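Local coordinates for protein trans-4-hydroxy-L-proline dehydratase (Clostridioides difficile 70-100-2010, PDB 6VXC) that is a glycyl radical enzyme that dehydrates trans-4-hydroxy-L-proline to (S)-1-pyrroline-5-carboxylate during anaerobic hydroxyproline breakdown, at residues E63-K73 and Y215-I226. Residues are numbered along the deposited sequence; the frame is centred on the assembly and turned at random.
Sequences EIPVLRALSFK and YNKKADLEAMAI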
loop_
_atom_site.group_PDB
_atom_site.type_symbol
_atom_site.label_atom_id
_atom_site.label_comp_id
_atom_site.label_asym_id
_atom_site.label_seq_id
_atom_site.Cartn_x
_atom_site.Cartn_y
_atom_site.Cartn_z
ATOM N N GLU A 63 18.892 25.206 -5.956
ATOM C CA GLU A 63 17.655 24.682 -6.517
ATOM C C GLU A 63 17.070 23.626 -5.573
ATOM O O GLU A 63 17.776 23.021 -4.771
ATOM C CB GLU A 63 17.899 24.086 -7.907
ATOM C CG GLU A 63 18.620 25.015 -8.895
ATOM C CD GLU A 63 17.747 26.148 -9.412
ATOM O OE1 GLU A 63 18.269 27.036 -10.123
ATOM O OE2 GLU A 63 16.538 26.164 -9.098
ATOM N N ILE A 64 15.754 23.415 -5.673
ATOM C CA ILE A 64 15.063 22.570 -4.689
ATOM C C ILE A 64 15.602 21.148 -4.657
ATOM O O ILE A 64 15.756 20.598 -3.562
ATOM C CB ILE A 64 13.546 22.632 -4.902
ATOM C CG1 ILE A 64 13.053 24.049 -4.576
ATOM C CG2 ILE A 64 12.861 21.631 -3.989
ATOM C CD1 ILE A 64 11.610 24.295 -4.912
ATOM N N PRO A 65 15.906 20.496 -5.775
ATOM C CA PRO A 65 16.488 19.147 -5.657
ATOM C C PRO A 65 17.757 19.120 -4.820
ATOM O O PRO A 65 17.921 18.229 -3.976
ATOM C CB PRO A 65 16.731 18.725 -7.115
ATOM C CG PRO A 65 16.361 19.899 -7.958
ATOM C CD PRO A 65 15.543 20.836 -7.154
ATOM N N VAL A 66 18.653 20.087 -5.008
ATOM C CA VAL A 66 19.858 20.138 -4.189
ATOM C C VAL A 66 19.508 20.430 -2.733
ATOM O O VAL A 66 20.122 19.880 -1.814
ATOM C CB VAL A 66 20.850 21.165 -4.764
ATOM C CG1 VAL A 66 22.004 21.387 -3.800
ATOM C CG2 VAL A 66 21.383 20.687 -6.116
ATOM N N LEU A 67 18.524 21.300 -2.498
ATOM C CA LEU A 67 18.088 21.571 -1.130
ATOM C C LEU A 67 17.625 20.298 -0.424
ATOM O O LEU A 67 17.972 20.059 0.735
ATOM C CB LEU A 67 16.976 22.623 -1.126
ATOM C CG LEU A 67 16.273 22.913 0.201
ATOM C CD1 LEU A 67 17.249 23.363 1.241
ATOM C CD2 LEU A 67 15.255 23.995 -0.025
ATOM N N ARG A 68 16.817 19.482 -1.097
ATOM C CA ARG A 68 16.381 18.226 -0.493
ATOM C C ARG A 68 17.570 17.312 -0.205
ATOM O O ARG A 68 17.670 16.725 0.877
ATOM C CB ARG A 68 15.389 17.520 -1.417
ATOM C CG ARG A 68 14.118 18.306 -1.715
ATOM C CD ARG A 68 13.293 18.539 -0.462
ATOM N NE ARG A 68 12.986 17.285 0.215
ATOM C CZ ARG A 68 12.490 17.200 1.443
ATOM N NH1 ARG A 68 12.262 16.016 1.973
ATOM N NH2 ARG A 68 12.239 18.303 2.146
ATOM N N ALA A 69 18.492 17.186 -1.160
ATOM C CA ALA A 69 19.647 16.311 -0.965
ATOM C C ALA A 69 20.539 16.806 0.174
ATOM O O ALA A 69 20.979 16.020 1.022
ATOM C CB ALA A 69 20.438 16.203 -2.266
ATOM N N LEU A 70 20.819 18.116 0.202
ATOM C CA LEU A 70 21.611 18.684 1.291
ATOM C C LEU A 70 20.901 18.528 2.631
ATOM O O LEU A 70 21.546 18.310 3.660
ATOM C CB LEU A 70 21.918 20.158 1.013
ATOM C CG LEU A 70 22.924 20.466 -0.094
ATOM C CD1 LEU A 70 22.983 21.976 -0.405
ATOM C CD2 LEU A 70 24.295 19.918 0.272
ATOM N N SER A 71 19.572 18.648 2.644
ATOM C CA SER A 71 18.847 18.462 3.897
ATOM C C SER A 71 18.910 17.010 4.360
ATOM O O SER A 71 19.091 16.741 5.552
ATOM C CB SER A 71 17.393 18.907 3.736
ATOM O OG SER A 71 17.331 20.284 3.422
ATOM N N PHE A 72 18.742 16.062 3.435
ATOM C CA PHE A 72 18.884 14.654 3.786
ATOM C C PHE A 72 20.279 14.363 4.321
ATOM O O PHE A 72 20.440 13.682 5.341
ATOM C CB PHE A 72 18.588 13.778 2.572
ATOM C CG PHE A 72 18.742 12.292 2.837
ATOM C CD1 PHE A 72 17.840 11.630 3.660
ATOM C CD2 PHE A 72 19.758 11.566 2.236
ATOM C CE1 PHE A 72 17.957 10.263 3.905
ATOM C CE2 PHE A 72 19.883 10.194 2.471
ATOM C CZ PHE A 72 18.983 9.547 3.312
ATOM N N LYS A 73 21.305 14.874 3.636
ATOM C CA LYS A 73 22.673 14.645 4.085
ATOM C C LYS A 73 22.906 15.229 5.469
ATOM O O LYS A 73 23.549 14.601 6.317
ATOM C CB LYS A 73 23.670 15.227 3.088
ATOM C CG LYS A 73 25.123 14.923 3.450
ATOM C CD LYS A 73 26.061 15.473 2.404
ATOM C CE LYS A 73 27.513 15.329 2.800
ATOM N NZ LYS A 73 28.317 16.321 2.049
ATOM N N TYR A 215 20.256 22.259 -18.057
ATOM C CA TYR A 215 20.288 22.850 -16.719
ATOM C C TYR A 215 19.448 22.046 -15.734
ATOM O O TYR A 215 19.853 21.847 -14.580
ATOM C CB TYR A 215 19.786 24.295 -16.780
ATOM C CG TYR A 215 19.816 25.025 -15.466
ATOM C CD1 TYR A 215 18.752 24.944 -14.583
ATOM C CD2 TYR A 215 20.899 25.818 -15.116
ATOM C CE1 TYR A 215 18.777 25.618 -13.383
ATOM C CE2 TYR A 215 20.931 26.497 -13.925
ATOM C CZ TYR A 215 19.867 26.396 -13.066
ATOM O OH TYR A 215 19.914 27.073 -11.876
ATOM N N ASN A 216 18.245 21.639 -16.154
ATOM C CA ASN A 216 17.394 20.834 -15.283
ATOM C C ASN A 216 18.034 19.488 -14.988
ATOM O O ASN A 216 17.931 18.978 -13.873
ATOM C CB ASN A 216 16.016 20.629 -15.920
ATOM C CG ASN A 216 15.276 21.937 -16.146
ATOM O OD1 ASN A 216 15.350 22.865 -15.344
ATOM N ND2 ASN A 216 14.564 22.012 -17.252
ATOM N N LYS A 217 18.685 18.891 -15.984
ATOM C CA LYS A 217 19.383 17.634 -15.749
ATOM C C LYS A 217 20.489 17.808 -14.718
ATOM O O LYS A 217 20.643 16.974 -13.814
ATOM C CB LYS A 217 19.961 17.102 -17.055
ATOM C CG LYS A 217 18.936 16.831 -18.156
ATOM C CD LYS A 217 19.388 15.660 -18.989
ATOM C CE LYS A 217 19.355 15.903 -20.476
ATOM N NZ LYS A 217 18.039 16.138 -21.089
ATOM N N LYS A 218 21.256 18.900 -14.831
ATOM C CA LYS A 218 22.370 19.139 -13.918
ATOM C C LYS A 218 21.898 19.273 -12.478
ATOM O O LYS A 218 22.506 18.704 -11.566
ATOM C CB LYS A 218 23.137 20.394 -14.340
ATOM C CG LYS A 218 24.422 20.637 -13.563
ATOM C CD LYS A 218 25.017 22.012 -13.884
ATOM C CE LYS A 218 26.294 22.288 -13.106
ATOM N NZ LYS A 218 27.433 21.535 -13.701
ATOM N N ALA A 219 20.813 20.026 -12.256
ATOM C CA ALA A 219 20.284 20.211 -10.908
ATOM C C ALA A 219 19.867 18.872 -10.294
ATOM O O ALA A 219 20.194 18.582 -9.135
ATOM C CB ALA A 219 19.110 21.194 -10.943
ATOM N N ASP A 220 19.162 18.034 -11.063
ATOM C CA ASP A 220 18.757 16.720 -10.551
ATOM C C ASP A 220 19.961 15.802 -10.322
ATOM O O ASP A 220 20.022 15.104 -9.314
ATOM C CB ASP A 220 17.779 16.040 -11.518
ATOM C CG ASP A 220 16.334 16.529 -11.371
ATOM O OD1 ASP A 220 16.009 17.203 -10.368
ATOM O OD2 ASP A 220 15.522 16.219 -12.275
ATOM N N LEU A 221 20.921 15.784 -11.251
ATOM C CA LEU A 221 22.094 14.919 -11.110
ATOM C C LEU A 221 22.980 15.372 -9.948
ATOM O O LEU A 221 23.496 14.541 -9.194
ATOM C CB LEU A 221 22.880 14.907 -12.425
ATOM C CG LEU A 221 22.189 14.143 -13.557
ATOM C CD1 LEU A 221 22.707 14.563 -14.905
ATOM C CD2 LEU A 221 22.361 12.629 -13.388
ATOM N N GLU A 222 23.167 16.684 -9.787
ATOM C CA GLU A 222 23.913 17.175 -8.628
ATOM C C GLU A 222 23.260 16.733 -7.325
ATOM O O GLU A 222 23.951 16.369 -6.368
ATOM C CB GLU A 222 24.036 18.705 -8.650
ATOM C CG GLU A 222 25.007 19.255 -9.650
ATOM C CD GLU A 222 25.150 20.785 -9.581
ATOM O OE1 GLU A 222 26.180 21.285 -10.076
ATOM O OE2 GLU A 222 24.263 21.476 -9.026
ATOM N N ALA A 223 21.930 16.791 -7.252
ATOM C CA ALA A 223 21.253 16.330 -6.049
ATOM C C ALA A 223 21.477 14.836 -5.823
ATOM O O ALA A 223 21.686 14.396 -4.689
ATOM C CB ALA A 223 19.761 16.651 -6.131
ATOM N N MET A 224 21.419 14.039 -6.891
ATOM C CA MET A 224 21.639 12.603 -6.746
ATOM C C MET A 224 23.024 12.310 -6.193
ATOM O O MET A 224 23.191 11.399 -5.372
ATOM C CB MET A 224 21.423 11.890 -8.082
ATOM C CG MET A 224 19.973 11.850 -8.532
ATOM S SD MET A 224 19.808 11.020 -10.117
ATOM C CE MET A 224 18.727 12.137 -10.963
ATOM N N ALA A 225 24.032 13.067 -6.642
ATOM C CA ALA A 225 25.398 12.876 -6.153
ATOM C C ALA A 225 25.502 13.161 -4.660
ATOM O O ALA A 225 26.195 12.445 -3.922
ATOM C CB ALA A 225 26.365 13.763 -6.943
ATOM N N ILE A 226 24.831 14.211 -4.199
ATOM C CA ILE A 226 24.820 14.510 -2.775
ATOM C C ILE A 226 24.117 13.400 -1.997
ATOM O O ILE A 226 24.541 13.034 -0.900
ATOM C CB ILE A 226 24.180 15.891 -2.538
ATOM C CG1 ILE A 226 25.091 16.997 -3.125
ATOM C CG2 ILE A 226 23.903 16.088 -1.063
ATOM C CD1 ILE A 226 24.415 18.355 -3.281
#
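D220 turns its carboxylate past P65, and its OD2 is gripped twice from elsewhere in the chain, by the backbone N of D557 and in a salt bridge with R560. The other oxygen, OD1, lies against the proline ring, 3.6 Å from P65 CG. The two outside bonds probably hold the carboxylate in place beside that ring. One turn on, the CB of A223 presses on the backbone of P65, with CB 3.2 Å from P65 O. That carbonyl also accepts the helical bond from A69 N. A69 repeats the pattern, its CB 3.3 Å from A223 O. With alanines at 69, 219 and 223, the axes of 64-73 and 215-226 come within 8.0 Å and run almost parallel, at 3°. This is knobs-into-holes packing between these parts of helices 64-78 and 214-248, in the outer part of the glycyl radical enzyme fold. V66 is one knob, seated among A219, E222, A223 and I226. I226 is the other, seated among V66, A69, L70 and K73. The two side chains meet at about a right angle. The branches of I226 divide the work. CG2 rests 3.7 Å from A69 CB and also touches the aliphatic CD of K73. The other arm is extended, with chi2 at 165°, and carries CD1 to 3.9 Å from both V66 CG1 and L70 CD2. Near the N-terminal end of helix 64-78, the N-cap residue E63 meets Y215. Its carboxylate stands nearly upright to the ring, 88° between planes, with OE1 in the ring plane at the edge. Y215 OH donates to E63 OE1, but the modelled 2.4 Å is very short and its exact length is doubtful. P542 of helix 542-546 packs against both A69 and A223.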